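Local structure of putative NADPH:quinone reductase (Bacillus thuringiensis, 3GMS) at residues A[199-202]-A[203-207]; A[112-115]-A[116-119]; A[103-106]-A[107-111]. The protein probably reduces quinones with NADPH, as a member of the medium-chain dehydrogenase/reductase family, though its function has not been established. All blocks are in the same frame, centred on the assembly; numbering follows the deposited sequence. Where two conformers were deposited one is given.

Interaction 1: A[199-202]-A[203-207]; sequences APLY and ETVME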
ATOM      1  N   ALA A 199       7.501 -13.559  22.447  1.00 40.27           N
ATOM      2  CA  ALA A 199       7.833 -14.898  21.946  1.00 38.66           C
ATOM      3  C   ALA A 199       8.990 -14.854  20.928  1.00 37.86           C
ATOM      4  O   ALA A 199       9.097 -13.881  20.178  1.00 37.69           O
ATOM      5  CB  ALA A 199       6.604 -15.537  21.324  1.00 38.88           C
ATOM      6  N   PRO A 200       9.860 -15.892  20.907  1.00 36.75           N
ATOM      7  CA  PRO A 200      10.979 -15.894  19.941  1.00 35.69           C
ATOM      8  C   PRO A 200      10.504 -16.236  18.529  1.00 34.84           C
ATOM      9  O   PRO A 200       9.758 -17.190  18.344  1.00 35.25           O
ATOM     10  CB  PRO A 200      11.927 -16.985  20.472  1.00 35.71           C
ATOM     11  CG  PRO A 200      11.104 -17.849  21.371  1.00 36.06           C
ATOM     12  CD  PRO A 200       9.929 -17.022  21.863  1.00 36.93           C
ATOM     13  N   LEU A 201      10.922 -15.466  17.524  1.00 33.13           N
ATOM     14  CA  LEU A 201      10.387 -15.704  16.176  1.00 31.66           C
ATOM     15  C   LEU A 201      10.743 -17.083  15.617  1.00 30.01           C
ATOM     16  O   LEU A 201       9.845 -17.879  15.330  1.00 28.49           O
ATOM     17  CB  LEU A 201      10.779 -14.575  15.186  1.00 30.38           C
ATOM     18  CG  LEU A 201      10.449 -14.803  13.701  1.00 31.45           C
ATOM     19  CD1 LEU A 201       8.964 -15.106  13.463  1.00 30.25           C
ATOM     20  CD2 LEU A 201      10.890 -13.560  12.894  1.00 31.65           C
ATOM     21  N   TYR A 202      12.035 -17.351  15.443  1.00 29.74           N
ATOM     22  CA  TYR A 202      12.472 -18.625  14.822  1.00 29.89           C
ATOM     23  C   TYR A 202      11.899 -19.869  15.520  1.00 29.88           C
ATOM     24  O   TYR A 202      11.276 -20.728  14.898  1.00 27.30           O
ATOM     25  CB  TYR A 202      14.010 -18.691  14.765  1.00 30.45           C
ATOM     26  CG  TYR A 202      14.527 -20.001  14.195  1.00 31.64           C
ATOM     27  CD1 TYR A 202      14.541 -20.229  12.811  1.00 33.29           C
ATOM     28  CD2 TYR A 202      14.977 -21.030  15.035  1.00 31.12           C
ATOM     29  CE1 TYR A 202      15.001 -21.425  12.280  1.00 30.99           C
ATOM     30  CE2 TYR A 202      15.432 -22.226  14.513  1.00 32.91           C
ATOM     31  CZ  TYR A 202      15.441 -22.431  13.134  1.00 34.28           C
ATOM     32  OH  TYR A 202      15.886 -23.625  12.600  1.00 31.81           O
ATOM     33  N   GLU A 203      12.079 -19.947  16.835  1.00 30.23           N
ATOM     34  CA  GLU A 203      11.620 -21.152  17.545  1.00 31.63           C
ATOM     35  C   GLU A 203      10.102 -21.384  17.457  1.00 30.76           C
ATOM     36  O   GLU A 203       9.652 -22.525  17.359  1.00 30.85           O
ATOM     37  CB  GLU A 203      12.119 -21.132  19.003  1.00 33.19           C
ATOM     38  CG  GLU A 203      13.630 -21.502  19.146  1.00 39.15           C
ATOM     39  CD  GLU A 203      13.987 -22.963  18.729  1.00 46.90           C
ATOM     40  OE1 GLU A 203      15.070 -23.165  18.111  1.00 49.84           O
ATOM     41  OE2 GLU A 203      13.205 -23.915  19.019  1.00 51.62           O
ATOM     42  N   THR A 204       9.311 -20.298  17.465  1.00 30.21           N
ATOM     43  CA  THR A 204       7.854 -20.456  17.413  1.00 28.62           C
ATOM     44  C   THR A 204       7.419 -20.932  16.050  1.00 27.69           C
ATOM     45  O   THR A 204       6.545 -21.792  15.941  1.00 25.97           O
ATOM     46  CB  THR A 204       7.078 -19.172  17.827  1.00 28.78           C
ATOM     47  OG1 THR A 204       7.573 -18.690  19.094  1.00 30.11           O
ATOM     48  CG2 THR A 204       5.614 -19.467  17.944  1.00 26.51           C
ATOM     49  N   VAL A 205       8.025 -20.378  14.993  1.00 27.41           N
ATOM     50  CA  VAL A 205       7.677 -20.863  13.651  1.00 27.77           C
ATOM     51  C   VAL A 205       8.009 -22.348  13.525  1.00 28.08           C
ATOM     52  O   VAL A 205       7.244 -23.132  12.924  1.00 27.81           O
ATOM     53  CB  VAL A 205       8.406 -20.082  12.528  1.00 26.90           C
ATOM     54  CG1 VAL A 205       8.088 -20.696  11.186  1.00 27.51           C
ATOM     55  CG2 VAL A 205       7.999 -18.618  12.599  1.00 28.15           C
ATOM     56  N   MET A 206       9.158 -22.709  14.086  1.00 30.08           N
ATOM     57  CA  MET A 206       9.610 -24.116  14.097  1.00 31.18           C
ATOM     58  C   MET A 206       8.570 -25.008  14.821  1.00 31.73           C
ATOM     59  O   MET A 206       8.155 -26.040  14.293  1.00 31.89           O
ATOM     60  CB  MET A 206      11.065 -24.244  14.618  1.00 30.82           C
ATOM     61  CG  MET A 206      12.148 -23.718  13.603  1.00 29.69           C
ATOM     62  SD  MET A 206      12.184 -24.599  12.034  1.00 23.90           S
ATOM     63  CE  MET A 206      13.003 -26.067  12.692  1.00 27.83           C
ATOM     64  N   GLU A 207       8.064 -24.553  15.966  1.00 32.83           N
ATOM     65  CA  GLU A 207       6.973 -25.297  16.635  1.00 33.31           C
ATOM     66  C   GLU A 207       5.719 -25.366  15.770  1.00 32.72           C
ATOM     67  O   GLU A 207       5.127 -26.438  15.594  1.00 30.79           O
ATOM     68  CB  GLU A 207       6.701 -24.739  18.045  1.00 34.07           C
ATOM     69  CG  GLU A 207       5.564 -25.474  18.784  1.00 40.50           C
ATOM     70  CD  GLU A 207       5.618 -25.272  20.298  1.00 47.75           C
ATOM     71  OE1 GLU A 207       6.491 -24.496  20.756  1.00 52.01           O
ATOM     72  OE2 GLU A 207       4.798 -25.888  21.030  1.00 50.47           O
TER

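Interaction 2: A[112-115]-A[116-119]; sequences PIPD and SIDD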
ATOM      1  N   PRO A 112     -12.666   2.870 -12.449  1.00 22.90           N
ATOM      2  CA  PRO A 112     -14.055   3.185 -12.091  1.00 23.93           C
ATOM      3  C   PRO A 112     -14.416   2.596 -10.744  1.00 23.44           C
ATOM      4  O   PRO A 112     -14.048   1.467 -10.472  1.00 23.92           O
ATOM      5  CB  PRO A 112     -14.868   2.453 -13.185  1.00 25.11           C
ATOM      6  CG  PRO A 112     -13.918   2.317 -14.342  1.00 25.92           C
ATOM      7  CD  PRO A 112     -12.579   2.025 -13.665  1.00 23.89           C
ATOM      8  N   ILE A 113     -15.142   3.356  -9.916  1.00 23.23           N
ATOM      9  CA  ILE A 113     -15.600   2.878  -8.615  1.00 23.85           C
ATOM     10  C   ILE A 113     -17.146   2.809  -8.608  1.00 24.93           C
ATOM     11  O   ILE A 113     -17.792   3.768  -8.989  1.00 24.33           O
ATOM     12  CB  ILE A 113     -15.139   3.813  -7.487  1.00 23.38           C
ATOM     13  CG1 ILE A 113     -13.600   3.801  -7.438  1.00 23.77           C
ATOM     14  CG2 ILE A 113     -15.743   3.361  -6.150  1.00 23.51           C
ATOM     15  CD1 ILE A 113     -12.962   2.476  -6.932  1.00 24.57           C
ATOM     16  N   PRO A 114     -17.712   1.671  -8.206  1.00 26.36           N
ATOM     17  CA  PRO A 114     -19.190   1.515  -8.215  1.00 26.72           C
ATOM     18  C   PRO A 114     -19.841   2.265  -7.056  1.00 28.21           C
ATOM     19  O   PRO A 114     -19.182   2.548  -6.058  1.00 25.85           O
ATOM     20  CB  PRO A 114     -19.374  -0.002  -8.066  1.00 28.07           C
ATOM     21  CG  PRO A 114     -18.200  -0.452  -7.296  1.00 28.21           C
ATOM     22  CD  PRO A 114     -17.040   0.446  -7.737  1.00 26.29           C
ATOM     23  N   ASP A 115     -21.126   2.601  -7.197  1.00 28.24           N
ATOM     24  CA  ASP A 115     -21.855   3.359  -6.178  1.00 30.58           C
ATOM     25  C   ASP A 115     -21.878   2.664  -4.804  1.00 29.89           C
ATOM     26  O   ASP A 115     -21.973   3.322  -3.760  1.00 31.24           O
ATOM     27  CB  ASP A 115     -23.291   3.625  -6.654  1.00 30.74           C
ATOM     28  CG  ASP A 115     -23.346   4.513  -7.885  1.00 34.90           C
ATOM     29  OD1 ASP A 115     -22.329   5.132  -8.260  1.00 34.67           O
ATOM     30  OD2 ASP A 115     -24.430   4.587  -8.494  1.00 37.99           O
ATOM     31  N   SER A 116     -21.776   1.346  -4.845  1.00 30.11           N
ATOM     32  CA  SER A 116     -21.710   0.469  -3.671  0.50 30.67           C
ATOM     33  C   SER A 116     -20.571   0.766  -2.690  1.00 30.08           C
ATOM     34  O   SER A 116     -20.652   0.421  -1.513  1.00 30.37           O
ATOM     35  CB  SER A 116     -21.539  -0.967  -4.164  0.50 30.89           C
ATOM     36  OG  SER A 116     -21.997  -1.891  -3.208  0.50 34.10           O
ATOM     37  N   ILE A 117     -19.493   1.365  -3.187  1.00 28.74           N
ATOM     38  CA  ILE A 117     -18.272   1.542  -2.380  1.00 27.15           C
ATOM     39  C   ILE A 117     -18.099   2.991  -1.923  1.00 26.19           C
ATOM     40  O   ILE A 117     -18.090   3.894  -2.746  1.00 25.60           O
ATOM     41  CB  ILE A 117     -17.043   1.033  -3.163  1.00 26.68           C
ATOM     42  CG1 ILE A 117     -17.210  -0.484  -3.413  1.00 28.46           C
ATOM     43  CG2 ILE A 117     -15.724   1.462  -2.466  1.00 27.23           C
ATOM     44  CD1 ILE A 117     -16.004  -1.193  -3.922  1.00 29.31           C
ATOM     45  N   ASP A 118     -18.017   3.214  -0.624  1.00 25.67           N
ATOM     46  CA  ASP A 118     -17.916   4.599  -0.105  1.00 25.43           C
ATOM     47  C   ASP A 118     -16.533   5.200  -0.438  1.00 24.23           C
ATOM     48  O   ASP A 118     -15.594   4.458  -0.774  1.00 22.57           O
ATOM     49  CB  ASP A 118     -18.163   4.651   1.408  1.00 25.98           C
ATOM     50  CG  ASP A 118     -17.019   4.031   2.200  1.00 27.79           C
ATOM     51  OD1 ASP A 118     -16.021   4.744   2.500  1.00 30.33           O
ATOM     52  OD2 ASP A 118     -17.107   2.850   2.544  1.00 32.00           O
ATOM     53  N   ASP A 119     -16.426   6.530  -0.388  1.00 23.54           N
ATOM     54  CA  ASP A 119     -15.175   7.240  -0.748  1.00 23.16           C
ATOM     55  C   ASP A 119     -13.965   6.786   0.094  1.00 23.04           C
ATOM     56  O   ASP A 119     -12.845   6.711  -0.409  1.00 21.94           O
ATOM     57  CB  ASP A 119     -15.296   8.751  -0.502  1.00 23.63           C
ATOM     58  CG  ASP A 119     -16.357   9.416  -1.353  1.00 27.33           C
ATOM     59  OD1 ASP A 119     -16.726   8.905  -2.434  1.00 23.72           O
ATOM     60  OD2 ASP A 119     -16.833  10.468  -0.919  1.00 29.61           O
TER

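Interaction 3: A[103-106]-A[107-111]; sequences VKTS and ADFVV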
ATOM      1  N   VAL A 103      -6.466  16.237 -10.165  1.00 22.49           N
ATOM      2  CA  VAL A 103      -5.430  15.271 -10.569  1.00 21.98           C
ATOM      3  C   VAL A 103      -5.700  14.807 -11.997  1.00 22.05           C
ATOM      4  O   VAL A 103      -6.834  14.458 -12.323  1.00 22.84           O
ATOM      5  CB  VAL A 103      -5.447  14.032  -9.633  1.00 22.09           C
ATOM      6  CG1 VAL A 103      -4.537  12.893 -10.182  1.00 23.60           C
ATOM      7  CG2 VAL A 103      -5.016  14.475  -8.233  1.00 21.27           C
ATOM      8  N   LYS A 104      -4.667  14.806 -12.830  1.00 23.35           N
ATOM      9  CA  LYS A 104      -4.746  14.198 -14.167  1.00 24.21           C
ATOM     10  C   LYS A 104      -3.947  12.936 -14.260  1.00 24.67           C
ATOM     11  O   LYS A 104      -2.879  12.826 -13.636  1.00 25.12           O
ATOM     12  CB  LYS A 104      -4.192  15.161 -15.222  1.00 24.93           C
ATOM     13  CG  LYS A 104      -4.881  16.513 -15.226  1.00 28.46           C
ATOM     14  CD  LYS A 104      -4.589  17.264 -16.529  1.00 32.69           C
ATOM     15  CE  LYS A 104      -3.144  17.654 -16.674  1.00 36.77           C
ATOM     16  NZ  LYS A 104      -2.650  18.247 -15.410  1.00 42.01           N
ATOM     17  N   THR A 105      -4.434  11.995 -15.074  1.00 24.26           N
ATOM     18  CA  THR A 105      -3.689  10.809 -15.387  1.00 25.67           C
ATOM     19  C   THR A 105      -4.200  10.309 -16.747  1.00 26.44           C
ATOM     20  O   THR A 105      -5.239  10.793 -17.237  1.00 27.84           O
ATOM     21  CB  THR A 105      -3.881   9.664 -14.328  1.00 24.92           C
ATOM     22  OG1 THR A 105      -2.990   8.581 -14.639  1.00 24.21           O
ATOM     23  CG2 THR A 105      -5.335   9.130 -14.349  1.00 24.21           C
ATOM     24  N   SER A 106      -3.494   9.356 -17.325  1.00 26.32           N
ATOM     25  CA  SER A 106      -3.931   8.728 -18.573  1.00 26.49           C
ATOM     26  C   SER A 106      -5.256   7.966 -18.371  1.00 27.12           C
ATOM     27  O   SER A 106      -5.460   7.284 -17.333  1.00 25.36           O
ATOM     28  CB  SER A 106      -2.839   7.782 -19.092  1.00 27.17           C
ATOM     29  OG  SER A 106      -3.368   6.856 -20.035  1.00 31.89           O
ATOM     30  N   ALA A 107      -6.151   8.052 -19.362  1.00 26.27           N
ATOM     31  CA  ALA A 107      -7.361   7.206 -19.355  1.00 27.16           C
ATOM     32  C   ALA A 107      -7.108   5.733 -19.044  1.00 26.36           C
ATOM     33  O   ALA A 107      -7.953   5.082 -18.429  1.00 27.54           O
ATOM     34  CB  ALA A 107      -8.111   7.315 -20.674  1.00 27.12           C
ATOM     35  N   ASP A 108      -5.973   5.201 -19.494  1.00 26.70           N
ATOM     36  CA  ASP A 108      -5.612   3.790 -19.250  1.00 27.89           C
ATOM     37  C   ASP A 108      -5.647   3.371 -17.794  1.00 26.13           C
ATOM     38  O   ASP A 108      -5.880   2.213 -17.474  1.00 26.88           O
ATOM     39  CB  ASP A 108      -4.201   3.484 -19.804  1.00 28.25           C
ATOM     40  CG  ASP A 108      -4.162   3.487 -21.317  1.00 36.29           C
ATOM     41  OD1 ASP A 108      -5.207   3.813 -21.933  1.00 40.03           O
ATOM     42  OD2 ASP A 108      -3.089   3.173 -21.872  1.00 42.60           O
ATOM     43  N   PHE A 109      -5.400   4.318 -16.910  1.00 26.29           N
ATOM     44  CA  PHE A 109      -5.157   3.967 -15.510  1.00 25.11           C
ATOM     45  C   PHE A 109      -6.220   4.530 -14.586  1.00 25.68           C
ATOM     46  O   PHE A 109      -6.044   4.555 -13.366  1.00 25.69           O
ATOM     47  CB  PHE A 109      -3.779   4.482 -15.079  1.00 25.49           C
ATOM     48  CG  PHE A 109      -2.679   4.042 -16.000  1.00 26.42           C
ATOM     49  CD1 PHE A 109      -2.575   2.696 -16.379  1.00 27.48           C
ATOM     50  CD2 PHE A 109      -1.773   4.972 -16.512  1.00 28.94           C
ATOM     51  CE1 PHE A 109      -1.559   2.266 -17.270  1.00 29.81           C
ATOM     52  CE2 PHE A 109      -0.765   4.546 -17.402  1.00 31.29           C
ATOM     53  CZ  PHE A 109      -0.672   3.196 -17.765  1.00 28.33           C
ATOM     54  N   VAL A 110      -7.304   5.036 -15.169  1.00 24.75           N
ATOM     55  CA  VAL A 110      -8.452   5.471 -14.396  1.00 24.81           C
ATOM     56  C   VAL A 110      -9.285   4.254 -13.955  1.00 24.33           C
ATOM     57  O   VAL A 110      -9.759   3.473 -14.779  1.00 23.93           O
ATOM     58  CB  VAL A 110      -9.299   6.481 -15.229  1.00 25.29           C
ATOM     59  CG1 VAL A 110     -10.580   6.756 -14.541  1.00 26.11           C
ATOM     60  CG2 VAL A 110      -8.520   7.797 -15.444  1.00 26.02           C
ATOM     61  N   VAL A 111      -9.451   4.064 -12.652  1.00 22.64           N
ATOM     62  CA  VAL A 111     -10.226   2.937 -12.137  1.00 21.80           C
ATOM     63  C   VAL A 111     -11.637   3.356 -11.724  1.00 22.22           C
ATOM     64  O   VAL A 111     -11.811   4.082 -10.742  1.00 22.47           O
ATOM     65  CB  VAL A 111      -9.522   2.288 -10.883  1.00 21.77           C
ATOM     66  CG1 VAL A 111     -10.306   1.114 -10.372  1.00 21.27           C
ATOM     67  CG2 VAL A 111      -8.049   1.898 -11.203  1.00 21.10           C
TER

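Interaction 1: A[199-202]-A[203-207]
The first turn of helix 201-208, in the Rossmann-type domain, is tied together by Pro200 and Thr204 at its start and by Tyr202 and Met206 along one side. Pro200 occupies the N-cap position, where its carbonyl oxygen O accepts twice from Thr204: from the hydroxyl OG1 at 2.8 Å and from the backbone N at 3.3 Å. The hydroxyl reaches back because OG1 lies beside its own backbone N (chi1 -51°), and both donors sit somewhat tilted from the carbonyl plane. The methyl CB of Ala199 packs against the same OG1. The regular helical bonds continue with Val205 N to Leu201 O at 3.1 Å and Met206 N to Tyr202 O at 3.0 Å.

Tyr202 and Met206 form a Met-aromatic contact, one helical turn apart. Met206 CG stands over one face of the Tyr202 ring, shifted toward the rim and 3.8 Å from the ring centroid, in a CH-pi contact. Bends at chi2 and chi3 bring Met206 SD obliquely to 4.7 Å from the Tyr202 ring centroid and Met206 CE to 3.8 Å from Tyr202 OH. On the inner side Leu201 and Val205 run side by side in the same direction; Leu201 CD1 meets Val205 CG2 at 3.7 Å, and both residues rest on Ile194 of the edge strand 192-195. Tyr202 N is taken up by the carboxylate of Glu228 on helix 223-231.

Chemically, the turn combines a polar start with apolar flanks: the bond from OG1 holds the threonine side chain's rotation while the backbone N shares the same acceptor, and the methionine's CG methylene and polarisable sulfur pack against the tyrosine.

Interaction 2: A[112-115]-A[116-119]
Ile117 folds back onto Ile113 and Pro114 around a tight turn, and three kinds of interaction can be separated. The first is the backbone bond that closes the turn. Ile117 N donates to Pro114 O at 3.1 Å with an almost straight N-H...O angle of 169°; on the acceptor side, however, the nitrogen stands above the carbonyl plane, 48° out of it, and so does not lie on a lone pair. Asp115 and Ser116 fill the two corner positions.

The second kind is apolar packing. Ile113 CG2 touches Ile117 CB at 4.0 Å and Ile117 CG2 at 4.1 Å, the two side chains crossing at about a right angle. It is the CG2 branch of Ile113 that reaches across, since CG1 is turned to the side of its own backbone N (chi1 -63°). The other branch of Ile117 goes to the proline: Ile117 CG1 approaches Pro114 CG at 4.0 Å, and Ile117 CD1, at the end of an extended chain, remains within 4.1 Å of the same CG. Ile117 is thus split between two neighbours, one branch for each. Ile288 of helix 277-292 packs on both Pro114 and Ile117, and Ala122 of helix 119-122 on both isoleucines.

The third kind is polar and leads away from the turn. Ile117 O accepts from Arg89 NH2, the same nitrogen that makes a salt bridge with Asp119 OD1. Asp118, at the N-cap, bonds through OD2 to Thr121 OG1 and more weakly through OD1 to Phe120 N.

Taken together, this is a type I beta turn from Pro114 to Ile117, leading from strand 110-112 of the GroES-like region into the N-capped helix 119-122.

Interaction 3: A[103-106]-A[107-111]
Ser106 and Phe109 meet where strand 102-106 of the GroES-like domain ends, in a short 3-10 turn that leads to strand 110-112. The serine can be followed outward. Ser106 CB lies 4.0 Å from Phe109 CD2, approaching the ring obliquely. The next atom, OG, is anti to the backbone N (chi1 162°), a torsion that carries it alongside its own carbonyl and forward over the turn. There Ser106 OG accepts a hydrogen bond from Asp108 N at 3.1 Å, bent to 146° at the hydrogen. Asp108 CB lies 3.5 Å from Ser106 OG. The serine's own carbonyl closes the turn: Phe109 N donates to Ser106 O at 3.0 Å along a nearly straight N-H line, although the nitrogen sits above the carbonyl plane. Serine therefore accepts twice, once with its hydroxyl and once with its backbone, from two successive amides.

The Phe109 ring folds back over its predecessor, with Asp108 CB above the centre of one face, 3.8 Å from the plane. The ring also makes a cation-pi contact with Arg94. At its edge, near the ring plane, is Thr105 OG1, whose hydrogen bond goes to Leu93 O; toward the phenylalanine it makes no more than a loose approach to CB.

Gln281 of helix 277-292 binds the carbonyl oxygens of Asp108 and Val110 through NE2, which ties the end of the turn and the start of strand 110-112 to that helix. Just outside the turn, Thr105 and Val110 meet obliquely from the two strand ends. The threonine turns its methyl, not its hydroxyl, to the valine, and the closest approach there is Thr105 CG2 to Val110 CG2 at 3.6 Å.

Interactions 3 and 2 are consecutive in the chain: residues 103-111 run straight into 112-119, and the two centres lie about 16 Å apart, with no touch beyond the join. Helix 277-292 spans both, since Gln281 binds carbonyls in interaction 3 and Ile288 packs against interaction 2; strand 89-92 also borders each. Interaction 1 lies on the opposite side of the chain's centre, about 42 Å from interaction 2 and about 45 Å from interaction 3, centre to centre, beside the outermost strand of the parallel sheet. In relatives, NADPH and substrate bind in the cleft between the Rossmann-type domain of interaction 1 and the GroES-like domain of interaction 3.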